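Local coordinates for protein aminotransferase, class IV (Brucella abortus, PDB 4TVI) that probably transfers the amino group between branched-chain amino acids (leucine, isoleucine, valine) and 2-oxoglutarate, using pyridoxal 5'-phosphate as cofactor, at residues A57-S62 / A133-P138; F167-L172 / N211-A216; V174-V177 / A182-Y185. All blocks are in the same frame, centred on the assembly; numbering follows the deposited sequence.

All three contacts meet the second subunit. Contact 1 is only partly buried: a helix end lies against a loop of the N-terminal sheet region, joined by apolar touches and a bridging water. Contacts 2 and 3 are buried; both segments of contact 3 and segment 167-172 of contact 2 lie in the passage between strand 160-164 and helix 185-198, while 211-216 brings in strand 212-215, and contact 3 lies within the sequence interval that contact 2 spans. Their chemistry differs: contact 2 sets a guanidinium against a carboxylate beside the cofactor, whereas contact 3 is apolar. Contacts 2 and 3 touch through Pro-170 and Val-177; Gly-61 and Cys-183 join contacts 1 and 3.

Contact 1 of 3, residues A57-S62 / A133-P138; sequences ATWLGS and ASTVAP
Leu-60 reaches Thr-135 and Val-136 because CG sits beside its own backbone N, anti to the carbonyl carbon (chi1 -66°), with an extended second torsion (chi2 170°). The contact is a helix end laid against a loop: helix 56-60 stops here, Gly-61 leaves helical geometry with positive phi, and 133-138 belongs to the connection between strands 120-128 and 143-151. CD1 does most of the touching, resting 3.4 Å from Thr-135 O and close to the CA of Val-136. The other branch is less intimate, with CD2 of Leu-60 lying 4.4 Å from CG2 of Val-136. Within the helix end, CG of Leu-60 also sits over the centre of the Trp-59 ring, and that indole meets CG2 of Thr-135 at a slant, CH2 to CG2 4.4 Å. In the second subunit, Arg-123 makes a cation-pi contact with Trp-59, and Leu-192 packs on Val-136, so this helix-loop pair is part of the dimer interface. The loop is shaped by an ST motif in which Ser-134 OG accepts from Ala-137 N at 3.1 Å. Polar atoms meet across the gap through solvent. A single water donates to both carbonyls, 2.9 Å from Leu-60 O and 2.8 Å from Val-136 O; the latter oxygen also accepts from Gln-56 NE2.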
loop_
_atom_site.group_PDB
_atom_site.type_symbol
_atom_site.label_atom_id
_atom_site.label_comp_id
_atom_site.label_asym_id
_atom_site.label_seq_id
_atom_site.Cartn_x
_atom_site.Cartn_y
_atom_site.Cartn_z
ATOM N N ALA A 57 1.148 -3.098 10.394
ATOM C CA ALA A 57 0.247 -2.769 9.296
ATOM C C ALA A 57 0.139 -1.267 9.077
ATOM O O ALA A 57 -0.076 -0.803 7.958
ATOM C CB ALA A 57 -1.125 -3.355 9.552
ATOM N N THR A 58 0.297 -0.504 10.148
ATOM C CA THR A 58 0.079 0.930 10.079
ATOM C C THR A 58 1.069 1.624 9.135
ATOM O O THR A 58 0.671 2.436 8.294
ATOM C CB THR A 58 0.156 1.553 11.481
ATOM O OG1 THR A 58 -0.884 0.996 12.301
ATOM C CG2 THR A 58 -0.012 3.063 11.414
ATOM N N TRP A 59 2.353 1.298 9.242
ATOM C CA TRP A 59 3.333 1.989 8.408
ATOM C C TRP A 59 4.052 1.079 7.413
ATOM O O TRP A 59 4.936 1.539 6.694
ATOM C CB TRP A 59 4.357 2.719 9.284
ATOM C CG TRP A 59 5.124 1.847 10.232
ATOM C CD1 TRP A 59 4.634 1.187 11.328
ATOM C CD2 TRP A 59 6.531 1.584 10.203
ATOM N NE1 TRP A 59 5.646 0.509 11.962
ATOM C CE2 TRP A 59 6.821 0.741 11.295
ATOM C CE3 TRP A 59 7.574 1.978 9.358
ATOM C CZ2 TRP A 59 8.111 0.284 11.562
ATOM C CZ3 TRP A 59 8.852 1.522 9.621
ATOM C CH2 TRP A 59 9.110 0.684 10.714
ATOM N N LEU A 60 3.663 -0.193 7.347
ATOM C CA LEU A 60 4.289 -1.119 6.403
ATOM C C LEU A 60 3.250 -1.838 5.521
ATOM O O LEU A 60 3.603 -2.654 4.670
ATOM C CB LEU A 60 5.174 -2.119 7.159
ATOM C CG LEU A 60 6.393 -1.465 7.835
ATOM C CD1 LEU A 60 7.124 -2.422 8.772
ATOM C CD2 LEU A 60 7.374 -0.868 6.806
ATOM N N GLY A 61 1.974 -1.518 5.735
ATOM C CA GLY A 61 0.922 -1.744 4.754
ATOM C C GLY A 61 0.277 -3.102 4.527
ATOM O O GLY A 61 -0.204 -3.371 3.432
ATOM N N SER A 62 0.210 -3.947 5.547
ATOM C CA SER A 62 -0.229 -5.324 5.324
ATOM C C SER A 62 -1.750 -5.559 5.369
ATOM O O SER A 62 -2.196 -6.692 5.202
ATOM C CB SER A 62 0.447 -6.245 6.343
ATOM O OG SER A 62 0.094 -5.880 7.670
ATOM N N ALA A 133 11.598 -10.891 12.138
ATOM C CA ALA A 133 12.970 -10.428 12.347
ATOM C C ALA A 133 13.379 -9.333 11.361
ATOM O O ALA A 133 14.260 -8.521 11.654
ATOM C CB ALA A 133 13.936 -11.599 12.255
ATOM N N SER A 134 12.744 -9.320 10.193
ATOM C CA SER A 134 13.068 -8.359 9.140
ATOM C C SER A 134 12.378 -7.013 9.336
ATOM O O SER A 134 12.609 -6.075 8.569
ATOM C CB SER A 134 12.671 -8.920 7.776
ATOM O OG SER A 134 11.255 -8.966 7.656
ATOM N N THR A 135 11.507 -6.948 10.340
ATOM C CA THR A 135 10.661 -5.783 10.616
ATOM C C THR A 135 9.631 -5.518 9.508
ATOM O O THR A 135 8.441 -5.378 9.789
ATOM C CB THR A 135 11.493 -4.499 10.831
ATOM O OG1 THR A 135 12.535 -4.749 11.785
ATOM C CG2 THR A 135 10.606 -3.365 11.322
ATOM N N VAL A 136 10.079 -5.458 8.256
ATOM C CA VAL A 136 9.186 -5.147 7.144
ATOM C C VAL A 136 8.170 -6.258 6.867
ATOM O O VAL A 136 6.993 -5.980 6.643
ATOM C CB VAL A 136 9.989 -4.844 5.862
ATOM C CG1 VAL A 136 9.090 -4.825 4.635
ATOM C CG2 VAL A 136 10.744 -3.532 6.013
ATOM N N ALA A 137 8.622 -7.508 6.871
ATOM C CA ALA A 137 7.727 -8.637 6.616
ATOM C C ALA A 137 6.833 -8.928 7.821
ATOM O O ALA A 137 7.304 -8.962 8.959
ATOM C CB ALA A 137 8.525 -9.872 6.242
ATOM N N PRO A 138 5.533 -9.141 7.571
ATOM C CA PRO A 138 4.562 -9.392 8.643
ATOM C C PRO A 138 4.794 -10.710 9.381
ATOM O O PRO A 138 5.154 -11.713 8.767
ATOM C CB PRO A 138 3.220 -9.431 7.896
ATOM C CG PRO A 138 3.570 -9.816 6.509
ATOM C CD PRO A 138 4.904 -9.172 6.240
HETATM O O HOH W 1 5.370 -4.953 4.581
#

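Contact 2 of 3, residues F167-L172 / N211-A216; sequences FRRPYL and NVAETA
A classic beta bulge on the cofactor side of the C-terminal sheet meets the connection that follows strand 160-164: Ala-213 and Glu-214, both opposite Val-205, receive the side chain of Arg-169. The arginine uses two levels. Near its root, CG presses on the methyl of Ala-213, CG to CB 3.7 Å. Further out the chain bends at both chi2 (-66°) and chi3, which curls the guanidinium back over Pro-170 and presents its other face to Glu-214. There OE2 stands above the centre of the group, 3.9 Å from CZ, with the carboxylate and guanidinium planes 76° apart. The pairing is a long salt bridge, NE to OE2 3.9 Å, that is purely electrostatic, since the oxygen sits well off the plane in which the N-H bonds lie. The arginine's stronger polar partner is elsewhere: NE donates to Thr-236 O, which helps fix the rotation of the group. The face turned to Pro-170 lies against its CD, 3.9 Å from the plane, so the flat group is sandwiched between ring and carboxylate. Glu-214 OE1 comes close to N1 of the pyridoxal-bearing residue at position 180, consistent with the cofactor-facing glutamate of related class IV enzymes. Around this, strand 202-206 pairs with strand 212-215, Asn-219 of strand 219-224 touches Glu-214, and Asn-188 of helix 185-198 packs on Arg-169.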
loop_
_atom_site.group_PDB
_atom_site.type_symbol
_atom_site.label_atom_id
_atom_site.label_comp_id
_atom_site.label_asym_id
_atom_site.label_seq_id
_atom_site.Cartn_x
_atom_site.Cartn_y
_atom_site.Cartn_z
ATOM N N PHE A 167 -1.783 6.880 -15.531
ATOM C CA PHE A 167 -1.247 5.775 -14.754
ATOM C C PHE A 167 -1.824 4.441 -15.207
ATOM O O PHE A 167 -2.888 4.397 -15.817
ATOM C CB PHE A 167 -1.519 6.002 -13.271
ATOM C CG PHE A 167 -1.083 7.358 -12.789
ATOM C CD1 PHE A 167 0.263 7.663 -12.657
ATOM C CD2 PHE A 167 -2.020 8.329 -12.466
ATOM C CE1 PHE A 167 0.668 8.911 -12.217
ATOM C CE2 PHE A 167 -1.620 9.583 -12.024
ATOM C CZ PHE A 167 -0.275 9.872 -11.898
ATOM N N ARG A 168 -1.112 3.357 -14.915
ATOM C CA ARG A 168 -1.563 2.028 -15.300
ATOM C C ARG A 168 -1.651 1.107 -14.091
ATOM O O ARG A 168 -1.091 1.393 -13.026
ATOM C CB ARG A 168 -0.642 1.408 -16.355
ATOM C CG ARG A 168 -0.329 2.308 -17.529
ATOM C CD ARG A 168 0.483 1.573 -18.607
ATOM N NE ARG A 168 0.810 2.467 -19.717
ATOM C CZ ARG A 168 1.820 2.287 -20.568
ATOM N NH1 ARG A 168 2.623 1.237 -20.456
ATOM N NH2 ARG A 168 2.029 3.168 -21.536
ATOM N N ARG A 169 -2.366 0.001 -14.274
ATOM C CA ARG A 169 -2.403 -1.085 -13.307
ATOM C C ARG A 169 -1.012 -1.664 -13.101
ATOM O O ARG A 169 -0.247 -1.804 -14.052
ATOM C CB ARG A 169 -3.345 -2.199 -13.782
ATOM C CG ARG A 169 -4.787 -1.779 -14.027
ATOM C CD ARG A 169 -5.483 -1.355 -12.745
ATOM N NE ARG A 169 -5.363 -2.376 -11.709
ATOM C CZ ARG A 169 -5.362 -2.119 -10.405
ATOM N NH1 ARG A 169 -5.474 -0.870 -9.970
ATOM N NH2 ARG A 169 -5.248 -3.113 -9.535
ATOM N N PRO A 170 -0.672 -1.992 -11.854
ATOM C CA PRO A 170 0.531 -2.791 -11.622
ATOM C C PRO A 170 0.285 -4.249 -11.999
ATOM O O PRO A 170 -0.794 -4.589 -12.494
ATOM C CB PRO A 170 0.787 -2.635 -10.120
ATOM C CG PRO A 170 -0.479 -2.066 -9.532
ATOM C CD PRO A 170 -1.466 -1.804 -10.629
ATOM N N TYR A 171 1.278 -5.099 -11.768
ATOM C CA TYR A 171 1.152 -6.526 -12.034
ATOM C C TYR A 171 1.890 -7.283 -10.944
ATOM O O TYR A 171 2.667 -6.690 -10.202
ATOM C CB TYR A 171 1.695 -6.879 -13.427
ATOM C CG TYR A 171 3.065 -6.299 -13.717
ATOM C CD1 TYR A 171 3.210 -4.974 -14.111
ATOM C CD2 TYR A 171 4.210 -7.071 -13.591
ATOM C CE1 TYR A 171 4.460 -4.433 -14.372
ATOM C CE2 TYR A 171 5.464 -6.537 -13.850
ATOM C CZ TYR A 171 5.579 -5.218 -14.240
ATOM O OH TYR A 171 6.821 -4.679 -14.499
ATOM N N LEU A 172 1.662 -8.590 -10.871
ATOM C CA LEU A 172 2.064 -9.397 -9.717
ATOM C C LEU A 172 3.541 -9.292 -9.336
ATOM O O LEU A 172 3.893 -9.382 -8.162
ATOM C CB LEU A 172 1.717 -10.865 -9.968
ATOM C CG LEU A 172 1.857 -11.803 -8.768
ATOM C CD1 LEU A 172 0.968 -11.350 -7.616
ATOM C CD2 LEU A 172 1.534 -13.233 -9.164
ATOM N N ASN A 211 -4.054 -2.683 -22.393
ATOM C CA ASN A 211 -5.400 -3.224 -22.507
ATOM C C ASN A 211 -6.241 -2.822 -21.301
ATOM O O ASN A 211 -5.747 -2.809 -20.172
ATOM C CB ASN A 211 -5.349 -4.742 -22.639
ATOM C CG ASN A 211 -4.631 -5.181 -23.895
ATOM O OD1 ASN A 211 -4.844 -4.616 -24.964
ATOM N ND2 ASN A 211 -3.783 -6.198 -23.777
ATOM N N VAL A 212 -7.505 -2.486 -21.547
ATOM C CA VAL A 212 -8.403 -2.063 -20.482
ATOM C C VAL A 212 -8.517 -3.145 -19.422
ATOM O O VAL A 212 -8.675 -4.323 -19.745
ATOM C CB VAL A 212 -9.806 -1.715 -21.019
ATOM C CG1 VAL A 212 -10.741 -1.366 -19.876
ATOM C CG2 VAL A 212 -9.723 -0.559 -22.001
ATOM N N ALA A 213 -8.408 -2.733 -18.161
ATOM C CA ALA A 213 -8.553 -3.634 -17.031
ATOM C C ALA A 213 -9.888 -3.414 -16.325
ATOM O O ALA A 213 -10.652 -4.350 -16.116
ATOM C CB ALA A 213 -7.402 -3.441 -16.054
ATOM N N GLU A 214 -10.149 -2.166 -15.951
ATOM C CA GLU A 214 -11.328 -1.809 -15.171
ATOM C C GLU A 214 -11.353 -0.302 -15.000
ATOM O O GLU A 214 -10.561 0.404 -15.626
ATOM C CB GLU A 214 -11.320 -2.501 -13.803
ATOM C CG GLU A 214 -10.038 -2.266 -13.004
ATOM C CD GLU A 214 -10.146 -2.751 -11.571
ATOM O OE1 GLU A 214 -11.224 -3.258 -11.201
ATOM O OE2 GLU A 214 -9.156 -2.631 -10.817
ATOM N N THR A 215 -12.242 0.196 -14.145
ATOM C CA THR A 215 -12.194 1.607 -13.799
ATOM C C THR A 215 -11.284 1.749 -12.588
ATOM O O THR A 215 -10.720 0.763 -12.122
ATOM C CB THR A 215 -13.593 2.202 -13.505
ATOM O OG1 THR A 215 -13.946 1.967 -12.139
ATOM C CG2 THR A 215 -14.650 1.589 -14.428
ATOM N N ALA A 216 -11.150 2.959 -12.065
ATOM C CA ALA A 216 -10.279 3.173 -10.916
ATOM C C ALA A 216 -10.891 2.621 -9.629
ATOM O O ALA A 216 -10.210 2.525 -8.609
ATOM C CB ALA A 216 -9.963 4.646 -10.761
#

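Contact 3 of 3, residues V174-V177 / A182-Y185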
loop_
_atom_site.group_PDB
_atom_site.type_symbol
_atom_site.label_atom_id
_atom_site.label_comp_id
_atom_site.label_asym_id
_atom_site.label_seq_id
_atom_site.Cartn_x
_atom_site.Cartn_y
_atom_site.Cartn_z
ATOM N N VAL A 174 5.471 -6.776 -9.307
ATOM C CA VAL A 174 5.837 -5.532 -8.637
ATOM C C VAL A 174 4.879 -5.127 -7.512
ATOM O O VAL A 174 5.227 -4.282 -6.691
ATOM C CB VAL A 174 5.950 -4.362 -9.644
ATOM C CG1 VAL A 174 7.123 -4.588 -10.592
ATOM C CG2 VAL A 174 4.653 -4.183 -10.416
ATOM N N MET A 175 3.682 -5.711 -7.477
ATOM C CA MET A 175 2.748 -5.488 -6.362
ATOM C C MET A 175 1.926 -6.754 -6.103
ATOM O O MET A 175 1.704 -7.545 -7.018
ATOM C CB MET A 175 1.807 -4.305 -6.645
ATOM C CG MET A 175 2.432 -2.919 -6.505
ATOM S SD MET A 175 2.975 -2.508 -4.834
ATOM C CE MET A 175 1.405 -2.357 -3.974
ATOM N N PRO A 176 1.482 -6.959 -4.849
ATOM C CA PRO A 176 0.568 -8.078 -4.572
ATOM C C PRO A 176 -0.837 -7.824 -5.120
ATOM O O PRO A 176 -1.774 -7.613 -4.343
ATOM C CB PRO A 176 0.553 -8.146 -3.040
ATOM C CG PRO A 176 0.882 -6.751 -2.604
ATOM C CD PRO A 176 1.860 -6.237 -3.618
ATOM N N VAL A 177 -0.983 -7.861 -6.441
ATOM C CA VAL A 177 -2.249 -7.515 -7.079
ATOM C C VAL A 177 -3.278 -8.645 -7.003
ATOM O O VAL A 177 -4.440 -8.455 -7.353
ATOM C CB VAL A 177 -2.041 -7.119 -8.554
ATOM C CG1 VAL A 177 -1.251 -5.833 -8.653
ATOM C CG2 VAL A 177 -1.343 -8.234 -9.311
ATOM N N ALA A 182 -5.158 -2.968 0.909
ATOM C CA ALA A 182 -5.103 -1.523 1.057
ATOM C C ALA A 182 -3.923 -0.907 0.303
ATOM O O ALA A 182 -4.014 0.222 -0.185
ATOM C CB ALA A 182 -5.035 -1.151 2.537
ATOM N N CYS A 183 -2.824 -1.650 0.195
ATOM C CA CYS A 183 -1.597 -1.090 -0.368
ATOM C C CYS A 183 -1.720 -0.791 -1.861
ATOM O O CYS A 183 -0.920 -0.031 -2.403
ATOM C CB CYS A 183 -0.408 -2.033 -0.128
ATOM S SG CYS A 183 -0.509 -3.617 -0.988
ATOM N N LEU A 184 -2.738 -1.350 -2.509
ATOM C CA LEU A 184 -2.900 -1.193 -3.952
ATOM C C LEU A 184 -3.647 0.076 -4.336
ATOM O O LEU A 184 -3.601 0.501 -5.490
ATOM C CB LEU A 184 -3.664 -2.389 -4.531
ATOM C CG LEU A 184 -3.050 -3.768 -4.328
ATOM C CD1 LEU A 184 -4.029 -4.825 -4.771
ATOM C CD2 LEU A 184 -1.736 -3.877 -5.104
ATOM N N TYR A 185 -4.285 0.716 -3.362
ATOM C CA TYR A 185 -5.251 1.764 -3.680
ATOM C C TYR A 185 -4.736 3.200 -3.783
ATOM O O TYR A 185 -5.415 4.030 -4.386
ATOM C CB TYR A 185 -6.418 1.681 -2.682
ATOM C CG TYR A 185 -7.282 0.503 -3.055
ATOM C CD1 TYR A 185 -6.978 -0.773 -2.602
ATOM C CD2 TYR A 185 -8.351 0.652 -3.929
ATOM C CE1 TYR A 185 -7.738 -1.866 -2.979
ATOM C CE2 TYR A 185 -9.120 -0.435 -4.310
ATOM C CZ TYR A 185 -8.806 -1.692 -3.834
ATOM O OH TYR A 185 -9.563 -2.782 -4.211
#
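This is a buried apolar contact inside one connection, where the chain doubles back between strand 160-164 and helix 185-198, and the pyridoxal-bearing residue at position 180 lies in the short bend between the two segments. The first segment turns sharply: Pro-176 is the centre of an inverse gamma turn, with Val-177 N bonded to Met-175 O at 2.8 Å. The second is a 3-10 turn, 182-184, leading toward the helix. Leu-184 is the side chain that 182-185 pushes into the turn at 174-177, against Met-175, Pro-176 O and Val-177. Its CD1 lies 3.6 Å from Pro-176 O and also reaches the backbone of Val-177, while CD2 faces Met-175 and Val-177. The methionine and Leu-184 chains run antiparallel alongside each other. CG of Met-175 lies beside the backbone N (chi1 -76°), and the chain then bends at chi2 and chi3, so that CE ends 3.7 Å from CD2 of Leu-184 and 3.6 Å from Cys-183 O. Val-177 lies roughly perpendicular to the leucine, its CG1 4.1 Å from CD2. Cys-183 SG rests against two carbons of the other segment, 3.8 Å from both CE of Met-175 and CG of Pro-176. Next to this packing, Tyr-185 OH is hydrogen-bonded to O3 of the cofactor. Pro-170 backs Met-175 and Val-177 from the same connection, Cys-183 packs on Pro-186 of the second subunit's helix 185-198, and this chain's own helix 185-198 carries on from the 3-10 turn.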